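Local coordinates for protein BamaA.19900.a (Balamuthia mandrillaris, PDB 6VZZ) that binds glucose and, as a glucokinase of the actin-like ATPase clan, probably phosphorylates it with ATP to glucose 6-phosphate, at residues Met309-Lys321 and Phe345-Asp359. Residues are numbered along the deposited sequence; the frame is centred on the assembly and turned at random.
Sequences MMLHFKFLMRIAK and FLEQNLESLRAEFFD
Glu356 wedges as a knob between Lys314, Met317, Arg318 and Lys321, where the end of helix 343-348 and helix 350-357 pack on helix 303-327 in the actin-like ATPase fold. The axes of 309-321 and 350-357 run in the same general sense, crossing at -35° and approaching to 8.6 Å. Strand 331-335 backs them, Leu334 against Leu316 and Leu346, Met332 against Ala320 and Phe357.

Apolar contacts run from Met309 to Met317. Met309 lays CG over the centre of the Phe345 ring, 3.5 Å from CZ, its sulfur farther out above the same face. Asn349 ND2 lies over the opposite face, its amide held by Phe345 O and, through OD1, by His306. Phe313 meets Phe345 rim to rim, the planes 21° apart. Met310 brings CE to 3.5 Å from Leu353 CD2 and onto Ser352 CB; the Met317 side chain crosses that of Leu353 at about a right angle, CG against CB.

Toward the C-terminal end a salt-bridge network joins them, beside the Phe357 ring, whose edge meets Met317 O. Arg318 grips the carboxylate side-on, NE to OE1 of Glu356 at 2.8 Å and NH1 to OE2 at 3.0 Å, both oxygens near a guanidinium plane turned 40° from the carboxylate. Glu237 also pairs with Arg318 NH1 and with Lys314 NZ. With CG anti to its backbone N and bends at chi2 and chi3, Lys321 runs past Phe357 O, and NZ donates to Asp359 O at 2.9 Å. The same NZ reaches Glu356 OE1 at 3.0 Å, from the carboxylate face opposite Arg318 NE.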
loop_
_atom_site.group_PDB
_atom_site.type_symbol
_atom_site.label_atom_id
_atom_site.label_comp_id
_atom_site.label_asym_id
_atom_site.label_seq_id
_atom_site.Cartn_x
_atom_site.Cartn_y
_atom_site.Cartn_z
ATOM N N MET A 309 -10.333 -23.612 -7.255
ATOM C CA MET A 309 -8.933 -23.202 -7.254
ATOM C C MET A 309 -8.691 -22.071 -8.252
ATOM O O MET A 309 -7.928 -21.140 -7.977
ATOM C CB MET A 309 -8.054 -24.408 -7.575
ATOM C CG MET A 309 -6.596 -24.246 -7.246
ATOM S SD MET A 309 -6.319 -24.323 -5.471
ATOM C CE MET A 309 -4.556 -24.069 -5.394
ATOM N N MET A 310 -9.342 -22.143 -9.416
ATOM C CA MET A 310 -9.295 -21.058 -10.390
ATOM C C MET A 310 -9.688 -19.727 -9.758
ATOM O O MET A 310 -8.983 -18.721 -9.898
ATOM C CB MET A 310 -10.222 -21.394 -11.557
ATOM C CG MET A 310 -9.967 -20.612 -12.823
ATOM S SD MET A 310 -8.289 -20.886 -13.415
ATOM C CE MET A 310 -7.541 -19.320 -12.963
ATOM N N LEU A 311 -10.829 -19.700 -9.067
ATOM C CA LEU A 311 -11.281 -18.461 -8.445
ATOM C C LEU A 311 -10.361 -18.055 -7.308
ATOM O O LEU A 311 -10.101 -16.863 -7.104
ATOM C CB LEU A 311 -12.712 -18.618 -7.944
ATOM C CG LEU A 311 -13.762 -18.657 -9.042
ATOM C CD1 LEU A 311 -14.883 -19.576 -8.645
ATOM C CD2 LEU A 311 -14.277 -17.253 -9.279
ATOM N N HIS A 312 -9.879 -19.039 -6.550
ATOM C CA HIS A 312 -8.906 -18.790 -5.492
ATOM C C HIS A 312 -7.721 -18.002 -6.036
ATOM O O HIS A 312 -7.413 -16.903 -5.563
ATOM C CB HIS A 312 -8.474 -20.135 -4.902
ATOM C CG HIS A 312 -7.412 -20.047 -3.856
ATOM N ND1 HIS A 312 -7.636 -19.509 -2.608
ATOM C CD2 HIS A 312 -6.127 -20.473 -3.858
ATOM C CE1 HIS A 312 -6.527 -19.589 -1.893
ATOM N NE2 HIS A 312 -5.596 -20.168 -2.630
ATOM N N PHE A 313 -7.084 -18.525 -7.085
ATOM C CA PHE A 313 -5.911 -17.859 -7.634
ATOM C C PHE A 313 -6.282 -16.619 -8.422
ATOM O O PHE A 313 -5.471 -15.687 -8.521
ATOM C CB PHE A 313 -5.110 -18.825 -8.494
ATOM C CG PHE A 313 -4.010 -19.486 -7.746
ATOM C CD1 PHE A 313 -2.925 -18.746 -7.308
ATOM C CD2 PHE A 313 -4.066 -20.829 -7.442
ATOM C CE1 PHE A 313 -1.905 -19.338 -6.598
ATOM C CE2 PHE A 313 -3.044 -21.424 -6.728
ATOM C CZ PHE A 313 -1.963 -20.677 -6.305
ATOM N N LYS A 314 -7.491 -16.577 -8.983
ATOM C CA LYS A 314 -7.935 -15.361 -9.652
ATOM C C LYS A 314 -7.922 -14.180 -8.691
ATOM O O LYS A 314 -7.424 -13.098 -9.021
ATOM C CB LYS A 314 -9.324 -15.564 -10.252
ATOM C CG LYS A 314 -9.849 -14.331 -10.959
ATOM C CD LYS A 314 -10.720 -14.686 -12.153
ATOM C CE LYS A 314 -12.135 -15.030 -11.737
ATOM N NZ LYS A 314 -13.069 -15.060 -12.915
ATOM N N PHE A 315 -8.437 -14.377 -7.477
ATOM C CA PHE A 315 -8.472 -13.262 -6.540
ATOM C C PHE A 315 -7.095 -12.958 -5.976
ATOM O O PHE A 315 -6.819 -11.806 -5.625
ATOM C CB PHE A 315 -9.476 -13.527 -5.424
ATOM C CG PHE A 315 -10.879 -13.171 -5.801
ATOM C CD1 PHE A 315 -11.660 -14.058 -6.533
ATOM C CD2 PHE A 315 -11.408 -11.936 -5.458
ATOM C CE1 PHE A 315 -12.955 -13.722 -6.905
ATOM C CE2 PHE A 315 -12.692 -11.594 -5.822
ATOM C CZ PHE A 315 -13.474 -12.489 -6.546
ATOM N N LEU A 316 -6.213 -13.956 -5.895
ATOM C CA LEU A 316 -4.821 -13.648 -5.580
ATOM C C LEU A 316 -4.214 -12.750 -6.652
ATOM O O LEU A 316 -3.525 -11.774 -6.339
ATOM C CB LEU A 316 -4.005 -14.933 -5.431
ATOM C CG LEU A 316 -2.496 -14.687 -5.301
ATOM C CD1 LEU A 316 -2.168 -14.046 -3.968
ATOM C CD2 LEU A 316 -1.716 -15.966 -5.487
ATOM N N MET A 317 -4.483 -13.049 -7.927
ATOM C CA MET A 317 -3.982 -12.189 -8.992
ATOM C C MET A 317 -4.611 -10.798 -8.948
ATOM O O MET A 317 -3.967 -9.822 -9.341
ATOM C CB MET A 317 -4.225 -12.835 -10.357
ATOM C CG MET A 317 -3.386 -14.071 -10.636
ATOM S SD MET A 317 -1.616 -13.722 -10.710
ATOM C CE MET A 317 -1.027 -14.551 -9.244
ATOM N N ARG A 318 -5.860 -10.678 -8.479
ATOM C CA ARG A 318 -6.501 -9.363 -8.479
ATOM C C ARG A 318 -5.917 -8.447 -7.407
ATOM O O ARG A 318 -5.701 -7.255 -7.658
ATOM C CB ARG A 318 -8.007 -9.496 -8.289
ATOM C CG ARG A 318 -8.728 -8.169 -8.388
ATOM C CD ARG A 318 -10.217 -8.377 -8.613
ATOM N NE ARG A 318 -10.438 -9.412 -9.612
ATOM C CZ ARG A 318 -11.595 -10.034 -9.814
ATOM N NH1 ARG A 318 -11.675 -10.985 -10.734
ATOM N NH2 ARG A 318 -12.661 -9.722 -9.087
ATOM N N ILE A 319 -5.671 -8.967 -6.203
ATOM C CA ILE A 319 -5.064 -8.122 -5.181
ATOM C C ILE A 319 -3.619 -7.807 -5.558
ATOM O O ILE A 319 -3.131 -6.692 -5.340
ATOM C CB ILE A 319 -5.184 -8.780 -3.785
ATOM C CG1 ILE A 319 -4.576 -7.902 -2.682
ATOM C CG2 ILE A 319 -4.500 -10.131 -3.749
ATOM C CD1 ILE A 319 -5.079 -6.476 -2.663
ATOM N N ALA A 320 -2.920 -8.768 -6.163
ATOM C CA ALA A 320 -1.546 -8.511 -6.570
ATOM C C ALA A 320 -1.488 -7.449 -7.660
ATOM O O ALA A 320 -0.619 -6.567 -7.629
ATOM C CB ALA A 320 -0.882 -9.809 -7.028
ATOM N N LYS A 321 -2.411 -7.514 -8.627
ATOM C CA LYS A 321 -2.485 -6.502 -9.677
ATOM C C LYS A 321 -2.620 -5.105 -9.083
ATOM O O LYS A 321 -1.828 -4.206 -9.387
ATOM C CB LYS A 321 -3.662 -6.808 -10.601
ATOM C CG LYS A 321 -4.027 -5.687 -11.551
ATOM C CD LYS A 321 -5.526 -5.608 -11.768
ATOM C CE LYS A 321 -6.162 -6.989 -11.747
ATOM N NZ LYS A 321 -7.606 -6.979 -12.153
ATOM N N PHE A 345 -0.401 -26.125 -10.656
ATOM C CA PHE A 345 -1.712 -25.588 -11.010
ATOM C C PHE A 345 -1.572 -24.238 -11.690
ATOM O O PHE A 345 -2.266 -23.951 -12.673
ATOM C CB PHE A 345 -2.606 -25.453 -9.778
ATOM C CG PHE A 345 -3.936 -24.830 -10.084
ATOM C CD1 PHE A 345 -5.006 -25.616 -10.487
ATOM C CD2 PHE A 345 -4.109 -23.455 -10.012
ATOM C CE1 PHE A 345 -6.232 -25.045 -10.800
ATOM C CE2 PHE A 345 -5.336 -22.877 -10.330
ATOM C CZ PHE A 345 -6.395 -23.674 -10.723
ATOM N N LEU A 346 -0.666 -23.407 -11.181
ATOM C CA LEU A 346 -0.465 -22.070 -11.722
ATOM C C LEU A 346 -0.030 -22.121 -13.188
ATOM O O LEU A 346 -0.538 -21.362 -14.024
ATOM C CB LEU A 346 0.563 -21.361 -10.850
ATOM C CG LEU A 346 0.581 -19.863 -10.621
ATOM C CD1 LEU A 346 1.516 -19.562 -9.455
ATOM C CD2 LEU A 346 1.063 -19.167 -11.884
ATOM N N GLU A 347 0.883 -23.032 -13.527
ATOM C CA GLU A 347 1.330 -23.149 -14.912
ATOM C C GLU A 347 0.283 -23.802 -15.808
ATOM O O GLU A 347 0.216 -23.486 -17.004
ATOM C CB GLU A 347 2.641 -23.931 -14.983
ATOM C CG GLU A 347 3.852 -23.131 -14.522
ATOM C CD GLU A 347 4.228 -22.018 -15.491
ATOM O OE1 GLU A 347 3.644 -21.948 -16.592
ATOM O OE2 GLU A 347 5.118 -21.212 -15.153
ATOM N N GLN A 348 -0.533 -24.713 -15.269
ATOM C CA GLN A 348 -1.590 -25.290 -16.097
ATOM C C GLN A 348 -2.627 -24.250 -16.486
ATOM O O GLN A 348 -3.292 -24.397 -17.516
ATOM C CB GLN A 348 -2.284 -26.443 -15.382
ATOM C CG GLN A 348 -1.403 -27.607 -15.030
ATOM C CD GLN A 348 -2.107 -28.585 -14.107
ATOM O OE1 GLN A 348 -2.932 -28.196 -13.269
ATOM N NE2 GLN A 348 -1.796 -29.865 -14.263
ATOM N N ASN A 349 -2.779 -23.196 -15.690
ATOM C CA ASN A 349 -3.822 -22.199 -15.890
ATOM C C ASN A 349 -3.231 -20.809 -16.083
ATOM O O ASN A 349 -3.794 -19.806 -15.638
ATOM C CB ASN A 349 -4.802 -22.227 -14.725
ATOM C CG ASN A 349 -5.504 -23.565 -14.607
ATOM O OD1 ASN A 349 -6.470 -23.831 -15.320
ATOM N ND2 ASN A 349 -5.002 -24.427 -13.731
ATOM N N LEU A 350 -2.103 -20.740 -16.792
ATOM C CA LEU A 350 -1.344 -19.499 -16.881
ATOM C C LEU A 350 -2.139 -18.401 -17.580
ATOM O O LEU A 350 -2.185 -17.263 -17.098
ATOM C CB LEU A 350 -0.025 -19.754 -17.605
ATOM C CG LEU A 350 0.968 -18.593 -17.592
ATOM C CD1 LEU A 350 1.554 -18.400 -16.202
ATOM C CD2 LEU A 350 2.055 -18.830 -18.624
ATOM N N GLU A 351 -2.757 -18.717 -18.731
ATOM C CA GLU A 351 -3.517 -17.707 -19.469
ATOM C C GLU A 351 -4.643 -17.132 -18.621
ATOM O O GLU A 351 -4.881 -15.919 -18.626
ATOM C CB GLU A 351 -4.104 -18.283 -20.759
ATOM C CG GLU A 351 -3.183 -19.165 -21.581
ATOM C CD GLU A 351 -3.286 -20.649 -21.217
ATOM O OE1 GLU A 351 -3.715 -20.988 -20.081
ATOM O OE2 GLU A 351 -2.934 -21.479 -22.083
ATOM N N SER A 352 -5.357 -17.988 -17.897
ATOM C CA SER A 352 -6.438 -17.504 -17.047
ATOM C C SER A 352 -5.910 -16.555 -15.982
ATOM O O SER A 352 -6.555 -15.548 -15.661
ATOM C CB SER A 352 -7.158 -18.686 -16.408
ATOM O OG SER A 352 -7.334 -19.720 -17.365
ATOM N N LEU A 353 -4.734 -16.850 -15.430
ATOM C CA LEU A 353 -4.177 -15.980 -14.402
ATOM C C LEU A 353 -3.699 -14.662 -14.991
ATOM O O LEU A 353 -3.913 -13.601 -14.394
ATOM C CB LEU A 353 -3.035 -16.683 -13.677
ATOM C CG LEU A 353 -3.478 -17.939 -12.932
ATOM C CD1 LEU A 353 -2.324 -18.457 -12.129
ATOM C CD2 LEU A 353 -4.670 -17.649 -12.019
ATOM N N ARG A 354 -3.049 -14.711 -16.157
ATOM C CA ARG A 354 -2.593 -13.489 -16.809
ATOM C C ARG A 354 -3.764 -12.635 -17.265
ATOM O O ARG A 354 -3.724 -11.407 -17.147
ATOM C CB ARG A 354 -1.705 -13.822 -18.001
ATOM C CG ARG A 354 -0.380 -14.438 -17.648
ATOM C CD ARG A 354 0.350 -14.782 -18.919
ATOM N NE ARG A 354 0.678 -13.595 -19.701
ATOM C CZ ARG A 354 1.775 -12.862 -19.513
ATOM N NH1 ARG A 354 2.642 -13.192 -18.561
ATOM N NH2 ARG A 354 2.013 -11.808 -20.276
ATOM N N ALA A 355 -4.807 -13.258 -17.804
ATOM C CA ALA A 355 -5.992 -12.494 -18.172
ATOM C C ALA A 355 -6.505 -11.685 -16.987
ATOM O O ALA A 355 -6.925 -10.534 -17.147
ATOM C CB ALA A 355 -7.072 -13.432 -18.701
ATOM N N GLU A 356 -6.448 -12.261 -15.784
ATOM C CA GLU A 356 -6.873 -11.538 -14.593
ATOM C C GLU A 356 -5.874 -10.452 -14.211
ATOM O O GLU A 356 -6.271 -9.320 -13.903
ATOM C CB GLU A 356 -7.067 -12.513 -13.434
ATOM C CG GLU A 356 -7.250 -11.837 -12.080
ATOM C CD GLU A 356 -8.422 -10.871 -12.058
ATOM O OE1 GLU A 356 -8.307 -9.816 -11.408
ATOM O OE2 GLU A 356 -9.456 -11.153 -12.702
ATOM N N PHE A 357 -4.574 -10.771 -14.240
ATOM C CA PHE A 357 -3.577 -9.846 -13.716
ATOM C C PHE A 357 -3.461 -8.587 -14.573
ATOM O O PHE A 357 -3.258 -7.491 -14.043
ATOM C CB PHE A 357 -2.224 -10.542 -13.595
ATOM C CG PHE A 357 -1.136 -9.649 -13.055
ATOM C CD1 PHE A 357 -1.041 -9.398 -11.696
ATOM C CD2 PHE A 357 -0.216 -9.056 -13.907
ATOM C CE1 PHE A 357 -0.050 -8.568 -11.196
ATOM C CE2 PHE A 357 0.772 -8.227 -13.415
ATOM C CZ PHE A 357 0.860 -7.983 -12.059
ATOM N N PHE A 358 -3.579 -8.710 -15.889
ATOM C CA PHE A 358 -3.523 -7.544 -16.765
ATOM C C PHE A 358 -4.899 -6.944 -17.064
ATOM O O PHE A 358 -5.008 -6.098 -17.956
ATOM C CB PHE A 358 -2.807 -7.907 -18.070
ATOM C CG PHE A 358 -1.403 -8.365 -17.857
ATOM C CD1 PHE A 358 -0.406 -7.449 -17.542
ATOM C CD2 PHE A 358 -1.076 -9.710 -17.923
ATOM C CE1 PHE A 358 0.888 -7.860 -17.315
ATOM C CE2 PHE A 358 0.227 -10.133 -17.701
ATOM C CZ PHE A 358 1.209 -9.206 -17.392
ATOM N N ASP A 359 -5.944 -7.344 -16.336
ATOM C CA ASP A 359 -7.292 -6.793 -16.511
ATOM C C ASP A 359 -7.393 -5.492 -15.710
ATOM O O ASP A 359 -7.876 -5.445 -14.571
ATOM C CB ASP A 359 -8.323 -7.833 -16.079
ATOM C CG ASP A 359 -9.768 -7.349 -16.183
ATOM O OD1 ASP A 359 -10.020 -6.146 -16.375
ATOM O OD2 ASP A 359 -10.674 -8.204 -16.072
#